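Local structure of glycoside hydrolase, GH17 family (Formosa sp. Hel1_33_131, 6FCG) at residues A[350-356]-A[368-374]; A[54-58]-A[70-75]. The protein probably hydrolyses internal beta-1,3-glucosidic linkages of the algal polysaccharide laminarin, as an endo-acting glycoside hydrolase of family 17. One frame throughout, in Å; residues are numbered along the deposited sequence.

Interaction 1: residues A[350-356]-A[368-374]; sequences FEAFDEP and NHFGLFT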
ATOM      1  N   PHE A 350       8.902 -33.130  -9.810  1.00 19.64           N
ATOM      2  CA  PHE A 350       9.845 -32.286  -9.089  1.00 20.52           C
ATOM      3  C   PHE A 350       9.375 -32.011  -7.651  1.00 23.01           C
ATOM      4  O   PHE A 350       8.364 -31.292  -7.452  1.00 27.64           O
ATOM      5  CB  PHE A 350      10.074 -30.975  -9.828  1.00 20.66           C
ATOM      6  CG  PHE A 350      11.358 -30.338  -9.460  1.00 20.34           C
ATOM      7  CD1 PHE A 350      12.517 -30.714 -10.100  1.00 20.06           C
ATOM      8  CD2 PHE A 350      11.437 -29.451  -8.404  1.00 20.66           C
ATOM      9  CE1 PHE A 350      13.746 -30.204  -9.724  1.00 19.76           C
ATOM     10  CE2 PHE A 350      12.670 -28.929  -8.018  1.00 21.54           C
ATOM     11  CZ  PHE A 350      13.833 -29.316  -8.686  1.00 19.84           C
ATOM     12  N   GLU A 351      10.035 -32.561  -6.620  1.00 24.02           N
ATOM     13  CA  GLU A 351      11.275 -33.359  -6.691  1.00 23.92           C
ATOM     14  C   GLU A 351      11.287 -34.370  -5.522  1.00 22.25           C
ATOM     15  O   GLU A 351      10.381 -34.361  -4.679  1.00 23.28           O
ATOM     16  CB  GLU A 351      12.551 -32.482  -6.760  1.00 25.67           C
ATOM     17  CG  GLU A 351      13.029 -31.862  -5.465  1.00 26.51           C
ATOM     18  CD  GLU A 351      14.324 -31.088  -5.508  1.00 29.05           C
ATOM     19  OE1 GLU A 351      15.416 -31.635  -5.768  1.00 28.59           O
ATOM     20  OE2 GLU A 351      14.204 -29.895  -5.191  1.00 32.96           O
ATOM     21  N   ALA A 352      12.293 -35.225  -5.458  1.00 20.85           N
ATOM     22  CA  ALA A 352      12.356 -36.214  -4.378  1.00 21.18           C
ATOM     23  C   ALA A 352      12.522 -35.572  -3.005  1.00 19.46           C
ATOM     24  O   ALA A 352      11.672 -35.769  -2.124  1.00 19.36           O
ATOM     25  CB  ALA A 352      13.458 -37.224  -4.619  1.00 20.67           C
ATOM     26  N   PHE A 353      13.587 -34.796  -2.848  1.00 18.85           N
ATOM     27  CA  PHE A 353      13.951 -34.156  -1.565  1.00 19.09           C
ATOM     28  C   PHE A 353      14.085 -32.638  -1.707  1.00 19.10           C
ATOM     29  O   PHE A 353      14.589 -32.136  -2.683  1.00 18.99           O
ATOM     30  CB  PHE A 353      15.290 -34.709  -1.045  1.00 18.98           C
ATOM     31  CG  PHE A 353      15.296 -36.200  -0.791  1.00 18.88           C
ATOM     32  CD1 PHE A 353      14.942 -36.708   0.446  1.00 18.38           C
ATOM     33  CD2 PHE A 353      15.633 -37.091  -1.800  1.00 19.07           C
ATOM     34  CE1 PHE A 353      14.915 -38.059   0.678  1.00 18.36           C
ATOM     35  CE2 PHE A 353      15.614 -38.467  -1.568  1.00 19.26           C
ATOM     36  CZ  PHE A 353      15.253 -38.949  -0.336  1.00 18.85           C
ATOM     37  N   ASP A 354      13.647 -31.905  -0.699  1.00 21.55           N
ATOM     38  CA  ASP A 354      13.933 -30.470  -0.598  1.00 21.67           C
ATOM     39  C   ASP A 354      15.430 -30.260  -0.759  1.00 21.72           C
ATOM     40  O   ASP A 354      16.246 -30.993  -0.199  1.00 20.75           O
ATOM     41  CB  ASP A 354      13.525 -29.895   0.773  1.00 22.32           C
ATOM     42  CG  ASP A 354      12.036 -29.761   0.941  1.00 23.04           C
ATOM     43  OD1 ASP A 354      11.288 -29.883  -0.040  1.00 21.36           O
ATOM     44  OD2 ASP A 354      11.602 -29.564   2.092  1.00 27.30           O
ATOM     45  N   GLU A 355      15.764 -29.238  -1.527  1.00 22.24           N
ATOM     46  CA  GLU A 355      17.137 -28.886  -1.818  1.00 21.88           C
ATOM     47  C   GLU A 355      17.338 -27.419  -1.460  1.00 19.88           C
ATOM     48  O   GLU A 355      16.981 -26.535  -2.230  1.00 17.53           O
ATOM     49  CB  GLU A 355      17.427 -29.153  -3.292  1.00 22.33           C
ATOM     50  CG  GLU A 355      17.527 -30.653  -3.618  1.00 23.74           C
ATOM     51  CD  GLU A 355      18.353 -30.938  -4.858  1.00 24.83           C
ATOM     52  OE1 GLU A 355      17.795 -30.971  -5.998  1.00 30.67           O
ATOM     53  OE2 GLU A 355      19.575 -31.058  -4.721  1.00 22.65           O
ATOM     54  N   PRO A 356      17.915 -27.168  -0.278  1.00 20.17           N
ATOM     55  CA  PRO A 356      18.020 -25.792   0.199  1.00 19.93           C
ATOM     56  C   PRO A 356      19.108 -24.897  -0.429  1.00 19.65           C
ATOM     57  O   PRO A 356      19.224 -23.745  -0.039  1.00 19.73           O
ATOM     58  CB  PRO A 356      18.247 -25.957   1.696  1.00 19.46           C
ATOM     59  CG  PRO A 356      18.898 -27.272   1.847  1.00 20.41           C
ATOM     60  CD  PRO A 356      18.674 -28.093   0.592  1.00 20.83           C
ATOM     61  N   ASN A 368      13.262 -24.094  -2.461  1.00 21.39           N
ATOM     62  CA  ASN A 368      13.772 -25.008  -1.449  1.00 20.02           C
ATOM     63  C   ASN A 368      12.734 -25.992  -0.920  1.00 19.48           C
ATOM     64  O   ASN A 368      13.020 -26.714   0.011  1.00 19.16           O
ATOM     65  CB  ASN A 368      14.350 -24.218  -0.245  1.00 19.51           C
ATOM     66  CG  ASN A 368      15.415 -23.195  -0.650  1.00 19.38           C
ATOM     67  OD1 ASN A 368      16.287 -23.471  -1.497  1.00 20.55           O
ATOM     68  ND2 ASN A 368      15.349 -22.001  -0.063  1.00 19.12           N
ATOM     69  N   HIS A 369      11.535 -26.026  -1.469  1.00 19.58           N
ATOM     70  CA  HIS A 369      10.459 -26.783  -0.828  1.00 20.52           C
ATOM     71  C   HIS A 369       9.673 -27.652  -1.781  1.00 19.82           C
ATOM     72  O   HIS A 369       8.508 -28.004  -1.523  1.00 19.53           O
ATOM     73  CB  HIS A 369       9.539 -25.835  -0.035  1.00 21.75           C
ATOM     74  CG  HIS A 369      10.229 -25.174   1.117  1.00 22.89           C
ATOM     75  ND1 HIS A 369      10.481 -25.820   2.310  1.00 23.85           N
ATOM     76  CD2 HIS A 369      10.739 -23.928   1.252  1.00 23.27           C
ATOM     77  CE1 HIS A 369      11.108 -24.998   3.134  1.00 23.44           C
ATOM     78  NE2 HIS A 369      11.274 -23.843   2.517  1.00 23.43           N
ATOM     79  N   PHE A 370      10.320 -28.068  -2.856  1.00 19.81           N
ATOM     80  CA  PHE A 370       9.635 -28.911  -3.835  1.00 20.65           C
ATOM     81  C   PHE A 370       9.658 -30.432  -3.534  1.00 20.18           C
ATOM     82  O   PHE A 370       9.028 -31.200  -4.245  1.00 19.93           O
ATOM     83  CB  PHE A 370      10.184 -28.637  -5.225  1.00 21.75           C
ATOM     84  CG  PHE A 370       9.582 -27.443  -5.873  1.00 21.55           C
ATOM     85  CD1 PHE A 370       8.393 -27.562  -6.589  1.00 21.12           C
ATOM     86  CD2 PHE A 370      10.209 -26.214  -5.799  1.00 22.14           C
ATOM     87  CE1 PHE A 370       7.838 -26.472  -7.200  1.00 21.02           C
ATOM     88  CE2 PHE A 370       9.654 -25.108  -6.418  1.00 22.36           C
ATOM     89  CZ  PHE A 370       8.475 -25.240  -7.119  1.00 22.24           C
ATOM     90  N   GLY A 371      10.359 -30.843  -2.480  1.00 19.90           N
ATOM     91  CA  GLY A 371      10.476 -32.235  -2.134  1.00 19.11           C
ATOM     92  C   GLY A 371       9.183 -32.902  -1.742  1.00 18.90           C
ATOM     93  O   GLY A 371       8.224 -32.239  -1.351  1.00 17.02           O
ATOM     94  N   LEU A 372       9.158 -34.231  -1.896  1.00 18.79           N
ATOM     95  CA  LEU A 372       8.183 -35.081  -1.213  1.00 18.39           C
ATOM     96  C   LEU A 372       8.656 -35.316   0.217  1.00 19.57           C
ATOM     97  O   LEU A 372       7.853 -35.597   1.117  1.00 20.34           O
ATOM     98  CB  LEU A 372       8.009 -36.392  -1.942  1.00 17.70           C
ATOM     99  CG  LEU A 372       7.655 -36.309  -3.411  1.00 17.54           C
ATOM    100  CD1 LEU A 372       7.687 -37.699  -4.011  1.00 17.67           C
ATOM    101  CD2 LEU A 372       6.303 -35.666  -3.643  1.00 18.18           C
ATOM    102  N   PHE A 373       9.963 -35.223   0.426  1.00 20.88           N
ATOM    103  CA  PHE A 373      10.571 -35.301   1.760  1.00 21.81           C
ATOM    104  C   PHE A 373      11.238 -33.978   2.084  1.00 21.98           C
ATOM    105  O   PHE A 373      11.656 -33.238   1.161  1.00 19.35           O
ATOM    106  CB  PHE A 373      11.689 -36.374   1.816  1.00 22.49           C
ATOM    107  CG  PHE A 373      11.245 -37.769   1.497  1.00 24.15           C
ATOM    108  CD1 PHE A 373      11.241 -38.242   0.206  1.00 23.15           C
ATOM    109  CD2 PHE A 373      10.856 -38.634   2.522  1.00 25.82           C
ATOM    110  CE1 PHE A 373      10.827 -39.523  -0.069  1.00 23.73           C
ATOM    111  CE2 PHE A 373      10.435 -39.924   2.241  1.00 25.15           C
ATOM    112  CZ  PHE A 373      10.435 -40.371   0.945  1.00 24.53           C
ATOM    113  N   THR A 374      11.443 -33.749   3.388  1.00 22.36           N
ATOM    114  CA  THR A 374      12.171 -32.571   3.884  1.00 22.36           C
ATOM    115  C   THR A 374      13.648 -32.881   3.748  1.00 23.25           C
ATOM    116  O   THR A 374      14.018 -34.016   3.487  1.00 22.63           O
ATOM    117  CB  THR A 374      11.838 -32.145   5.340  1.00 23.21           C
ATOM    118  OG1 THR A 374      12.448 -33.015   6.313  1.00 23.44           O
ATOM    119  CG2 THR A 374      10.352 -32.025   5.592  1.00 24.31           C
TER
HETATM  120  O   HOH W   1      13.219 -28.140  -3.224  1.00 16.55           O
HETATM  121  O   HOH W   2       9.546 -28.013   3.120  1.00 15.73           O
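A352 O is gripped by two consecutive backbone N-H groups of 368-374. F373 N lies 3.1 Å from A352 O, in the plane of the carbonyl, whereas L372 N, 3.0 Å from A352 O, sits well above that plane. Two further backbone bonds run from E351 N to F370 O (2.9 Å) and from D354 N to F373 O (3.0 Å). Together they join two irregular segments through their backbones, with a single beta bridge, F353 to F373, rather than a regular ladder.

D354 adds the side-chain tie. Its CG stands beside the backbone N (chi1 -73°), carrying OD1 to G371 N, 2.8 Å away and nearly in line with the carboxylate C-O bond. K380 forms a salt bridge with D354 OD1 and also bonds G371 O, so lysine and carboxylate hold the G371 backbone between them. With an alanine here the carboxylate would be gone, and K380 would probably lose its charge partner while G371 N was left without its acceptor.

Two waters add to the network: one donates to E351 OE2 and accepts from E355 N and F370 N, and another donates to D354 OD2.

F350 turns its edge toward the face of F370, the planes 72° apart. F353 and F373 lie side by side, their planes near parallel (23°) but slid until they barely overlap, and F353 CD1 rests 3.5 Å from F373 CB.

The peptide between F350 and E351 is cis, and backbone bonds from F350 to T306, just past strand 301-305, and from A352 to S53 of strand 50-53 place 350-356 between the two ends of the seven-strand sheet, consistent with the eighth-strand position that closes the TIM barrel of this family.

Interaction 2: residues A[54-58]-A[70-75]; sequences YGGYR and ELKEDM
The Y54 ring swings to the side opposite its backbone N (chi1 174°), and R58 runs out extended from CG to NE; these conformations bring a phenol and a guanidinium group to the same helix, with D74 between them. Y54 OH donates to D74 OD2, the ring and carboxylate planes steeply inclined to each other; the modelled separation is too short for its length to be trusted at this resolution. The other oxygen, D74 OD1, forms a salt bridge with R58 NH1 at 3.2 Å, so each oxygen of one carboxylate serves a different residue of 54-58.

R58 also meets E73 end-on. NH1 and NH2 converge on one atom, E73 OE1, which lies 3.1 Å from R58 NH2, and the two flat groups are nearly coplanar (8°). One helical turn back, E70 CB covers the face of the guanidinium, 3.7 Å from R58 CZ, so apolar packing and charge pairing share one flat group.

Around the phenol ring the chemistry turns apolar. The bent chain of M75 sets its CE over one face of the Y54 ring, 3.8 Å from the centroid, a CH-pi contact, while L71 CD2 approaches the ring edge.

R397 makes a second salt bridge to D74 OD1, and this gathering of positive charge probably keeps the aspartate ionised. Y54 and M75 both reach L86 on strand 83-87, and on helix 95-109 Y54 touches I99 and M75 touches L106, which places the contact where the loop after strand 50-53 folds against helix 68-80 in the first beta-alpha-beta unit of the barrel.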
ATOM      1  N   TYR A  54      15.588 -35.741  -9.363  1.00 16.25           N
ATOM      2  CA  TYR A  54      16.396 -35.987  -8.154  1.00 15.78           C
ATOM      3  C   TYR A  54      17.668 -35.157  -8.027  1.00 15.44           C
ATOM      4  O   TYR A  54      18.446 -34.989  -8.968  1.00 14.24           O
ATOM      5  CB  TYR A  54      16.750 -37.475  -8.016  1.00 16.80           C
ATOM      6  CG  TYR A  54      17.706 -37.761  -6.872  1.00 17.99           C
ATOM      7  CD1 TYR A  54      17.254 -37.852  -5.579  1.00 19.20           C
ATOM      8  CD2 TYR A  54      19.079 -37.865  -7.084  1.00 19.55           C
ATOM      9  CE1 TYR A  54      18.126 -38.075  -4.518  1.00 19.56           C
ATOM     10  CE2 TYR A  54      19.960 -38.085  -6.039  1.00 19.62           C
ATOM     11  CZ  TYR A  54      19.476 -38.181  -4.760  1.00 20.12           C
ATOM     12  OH  TYR A  54      20.363 -38.423  -3.742  1.00 20.57           O
ATOM     13  N   GLY A  55      17.849 -34.641  -6.816  1.00 16.19           N
ATOM     14  CA  GLY A  55      19.104 -34.112  -6.357  1.00 17.59           C
ATOM     15  C   GLY A  55      19.263 -34.523  -4.910  1.00 20.22           C
ATOM     16  O   GLY A  55      18.284 -34.563  -4.142  1.00 24.23           O
ATOM     17  N   GLY A  56      20.508 -34.736  -4.499  1.00 21.51           N
ATOM     18  CA  GLY A  56      20.865 -35.305  -3.198  1.00 21.37           C
ATOM     19  C   GLY A  56      21.643 -34.360  -2.300  1.00 21.81           C
ATOM     20  O   GLY A  56      22.101 -34.749  -1.236  1.00 25.30           O
ATOM     21  N   TYR A  57      21.795 -33.127  -2.744  1.00 22.52           N
ATOM     22  CA  TYR A  57      22.468 -32.088  -1.987  1.00 21.94           C
ATOM     23  C   TYR A  57      21.675 -31.808  -0.733  1.00 22.41           C
ATOM     24  O   TYR A  57      20.439 -31.751  -0.777  1.00 24.20           O
ATOM     25  CB  TYR A  57      22.556 -30.807  -2.807  1.00 19.94           C
ATOM     26  CG  TYR A  57      23.441 -30.877  -4.031  1.00 18.99           C
ATOM     27  CD1 TYR A  57      24.822 -30.727  -3.933  1.00 18.82           C
ATOM     28  CD2 TYR A  57      22.900 -31.075  -5.296  1.00 18.60           C
ATOM     29  CE1 TYR A  57      25.633 -30.762  -5.070  1.00 18.19           C
ATOM     30  CE2 TYR A  57      23.702 -31.126  -6.422  1.00 17.90           C
ATOM     31  CZ  TYR A  57      25.061 -30.974  -6.305  1.00 17.64           C
ATOM     32  OH  TYR A  57      25.843 -30.971  -7.418  1.00 17.32           O
ATOM     33  N   ARG A  58      22.397 -31.677   0.376  1.00 24.48           N
ATOM     34  CA  ARG A  58      21.808 -31.503   1.733  1.00 26.91           C
ATOM     35  C   ARG A  58      22.095 -30.162   2.385  1.00 25.66           C
ATOM     36  O   ARG A  58      21.538 -29.874   3.419  1.00 23.59           O
ATOM     37  CB  ARG A  58      22.271 -32.635   2.664  1.00 28.12           C
ATOM     38  CG  ARG A  58      21.606 -33.972   2.376  1.00 30.15           C
ATOM     39  CD  ARG A  58      22.497 -35.127   2.747  1.00 32.35           C
ATOM     40  NE  ARG A  58      21.977 -36.397   2.218  1.00 34.93           N
ATOM     41  CZ  ARG A  58      21.821 -37.540   2.877  1.00 33.05           C
ATOM     42  NH1 ARG A  58      21.364 -38.564   2.173  1.00 34.44           N
ATOM     43  NH2 ARG A  58      22.107 -37.693   4.163  1.00 32.08           N
ATOM     44  N   GLU A  70      25.841 -41.159   1.319  1.00 29.30           N
ATOM     45  CA  GLU A  70      24.614 -40.334   1.398  1.00 28.35           C
ATOM     46  C   GLU A  70      23.646 -40.567   0.224  1.00 25.39           C
ATOM     47  O   GLU A  70      22.441 -40.755   0.419  1.00 22.49           O
ATOM     48  CB  GLU A  70      24.956 -38.854   1.539  1.00 28.20           C
ATOM     49  CG  GLU A  70      25.550 -38.492   2.890  1.00 30.38           C
ATOM     50  CD  GLU A  70      26.107 -37.061   2.980  1.00 32.58           C
ATOM     51  OE1 GLU A  70      26.607 -36.502   1.983  1.00 31.93           O
ATOM     52  OE2 GLU A  70      26.048 -36.475   4.077  1.00 35.51           O
ATOM     53  N   LEU A  71      24.188 -40.633  -0.977  1.00 24.52           N
ATOM     54  CA  LEU A  71      23.369 -40.926  -2.146  1.00 25.83           C
ATOM     55  C   LEU A  71      22.704 -42.302  -2.095  1.00 25.94           C
ATOM     56  O   LEU A  71      21.573 -42.449  -2.555  1.00 27.65           O
ATOM     57  CB  LEU A  71      24.184 -40.778  -3.425  1.00 26.25           C
ATOM     58  CG  LEU A  71      24.760 -39.365  -3.677  1.00 26.56           C
ATOM     59  CD1 LEU A  71      25.806 -39.431  -4.782  1.00 26.04           C
ATOM     60  CD2 LEU A  71      23.666 -38.364  -3.994  1.00 25.69           C
ATOM     61  N   LYS A  72      23.380 -43.292  -1.524  1.00 25.47           N
ATOM     62  CA  LYS A  72      22.805 -44.625  -1.385  1.00 26.87           C
ATOM     63  C   LYS A  72      21.612 -44.635  -0.446  1.00 24.74           C
ATOM     64  O   LYS A  72      20.617 -45.290  -0.726  1.00 22.98           O
ATOM     65  CB  LYS A  72      23.842 -45.634  -0.894  1.00 30.29           C
ATOM     66  CG  LYS A  72      24.856 -46.023  -1.947  1.00 32.92           C
ATOM     67  CD  LYS A  72      26.066 -46.726  -1.366  1.00 36.39           C
ATOM     68  CE  LYS A  72      25.779 -48.177  -1.030  1.00 39.51           C
ATOM     69  NZ  LYS A  72      27.073 -48.865  -0.773  1.00 40.71           N
ATOM     70  N   GLU A  73      21.710 -43.885   0.643  1.00 24.60           N
ATOM     71  CA  GLU A  73      20.563 -43.645   1.518  1.00 24.76           C
ATOM     72  C   GLU A  73      19.328 -43.208   0.696  1.00 24.57           C
ATOM     73  O   GLU A  73      18.259 -43.811   0.807  1.00 24.31           O
ATOM     74  CB  GLU A  73      20.900 -42.607   2.590  1.00 26.44           C
ATOM     75  CG  GLU A  73      21.850 -43.077   3.686  1.00 29.91           C
ATOM     76  CD  GLU A  73      22.269 -41.984   4.676  1.00 34.46           C
ATOM     77  OE1 GLU A  73      22.304 -40.785   4.316  1.00 37.74           O
ATOM     78  OE2 GLU A  73      22.542 -42.318   5.852  1.00 34.40           O
ATOM     79  N   ASP A  74      19.511 -42.217  -0.182  1.00 23.62           N
ATOM     80  CA  ASP A  74      18.411 -41.695  -1.015  1.00 22.95           C
ATOM     81  C   ASP A  74      17.874 -42.724  -1.974  1.00 22.16           C
ATOM     82  O   ASP A  74      16.660 -42.883  -2.132  1.00 21.20           O
ATOM     83  CB  ASP A  74      18.853 -40.457  -1.811  1.00 23.51           C
ATOM     84  CG  ASP A  74      19.157 -39.273  -0.935  1.00 23.46           C
ATOM     85  OD1 ASP A  74      18.935 -39.361   0.292  1.00 24.60           O
ATOM     86  OD2 ASP A  74      19.655 -38.237  -1.432  1.00 23.60           O
ATOM     87  N   MET A  75      18.786 -43.421  -2.624  1.00 23.19           N
ATOM     88  CA  MET A  75      18.397 -44.440  -3.572  1.00 24.58           C
ATOM     89  C   MET A  75      17.554 -45.508  -2.904  1.00 24.65           C
ATOM     90  O   MET A  75      16.559 -45.949  -3.491  1.00 23.76           O
ATOM     91  CB  MET A  75      19.621 -45.082  -4.229  1.00 25.42           C
ATOM     92  CG  MET A  75      20.468 -44.200  -5.135  1.00 25.77           C
ATOM     93  SD  MET A  75      19.623 -43.332  -6.455  1.00 28.65           S
ATOM     94  CE  MET A  75      19.310 -41.728  -5.671  1.00 27.45           C
TER

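Overall arrangement
Both contacts are largely buried, yet they differ in depth and in chemistry. The centre of interaction 1, which joins two loop segments mainly through backbone bonds, lies about 11 Å from the centre of the chain, that of interaction 2 about 16 Å. Interaction 2 anchors a loop to helix 68-80 almost entirely through side chains: R58, E70 and E73 are partly exposed, while D74 carries the charge network into the buried side beside Y54. The two meet directly: F353 packs on D74, and E355 lies against G55, G56 and Y57. R397 links them by a cation-pi contact to F353 and a salt bridge to D74, joining the segment that probably closes the barrel to its first beta-alpha unit.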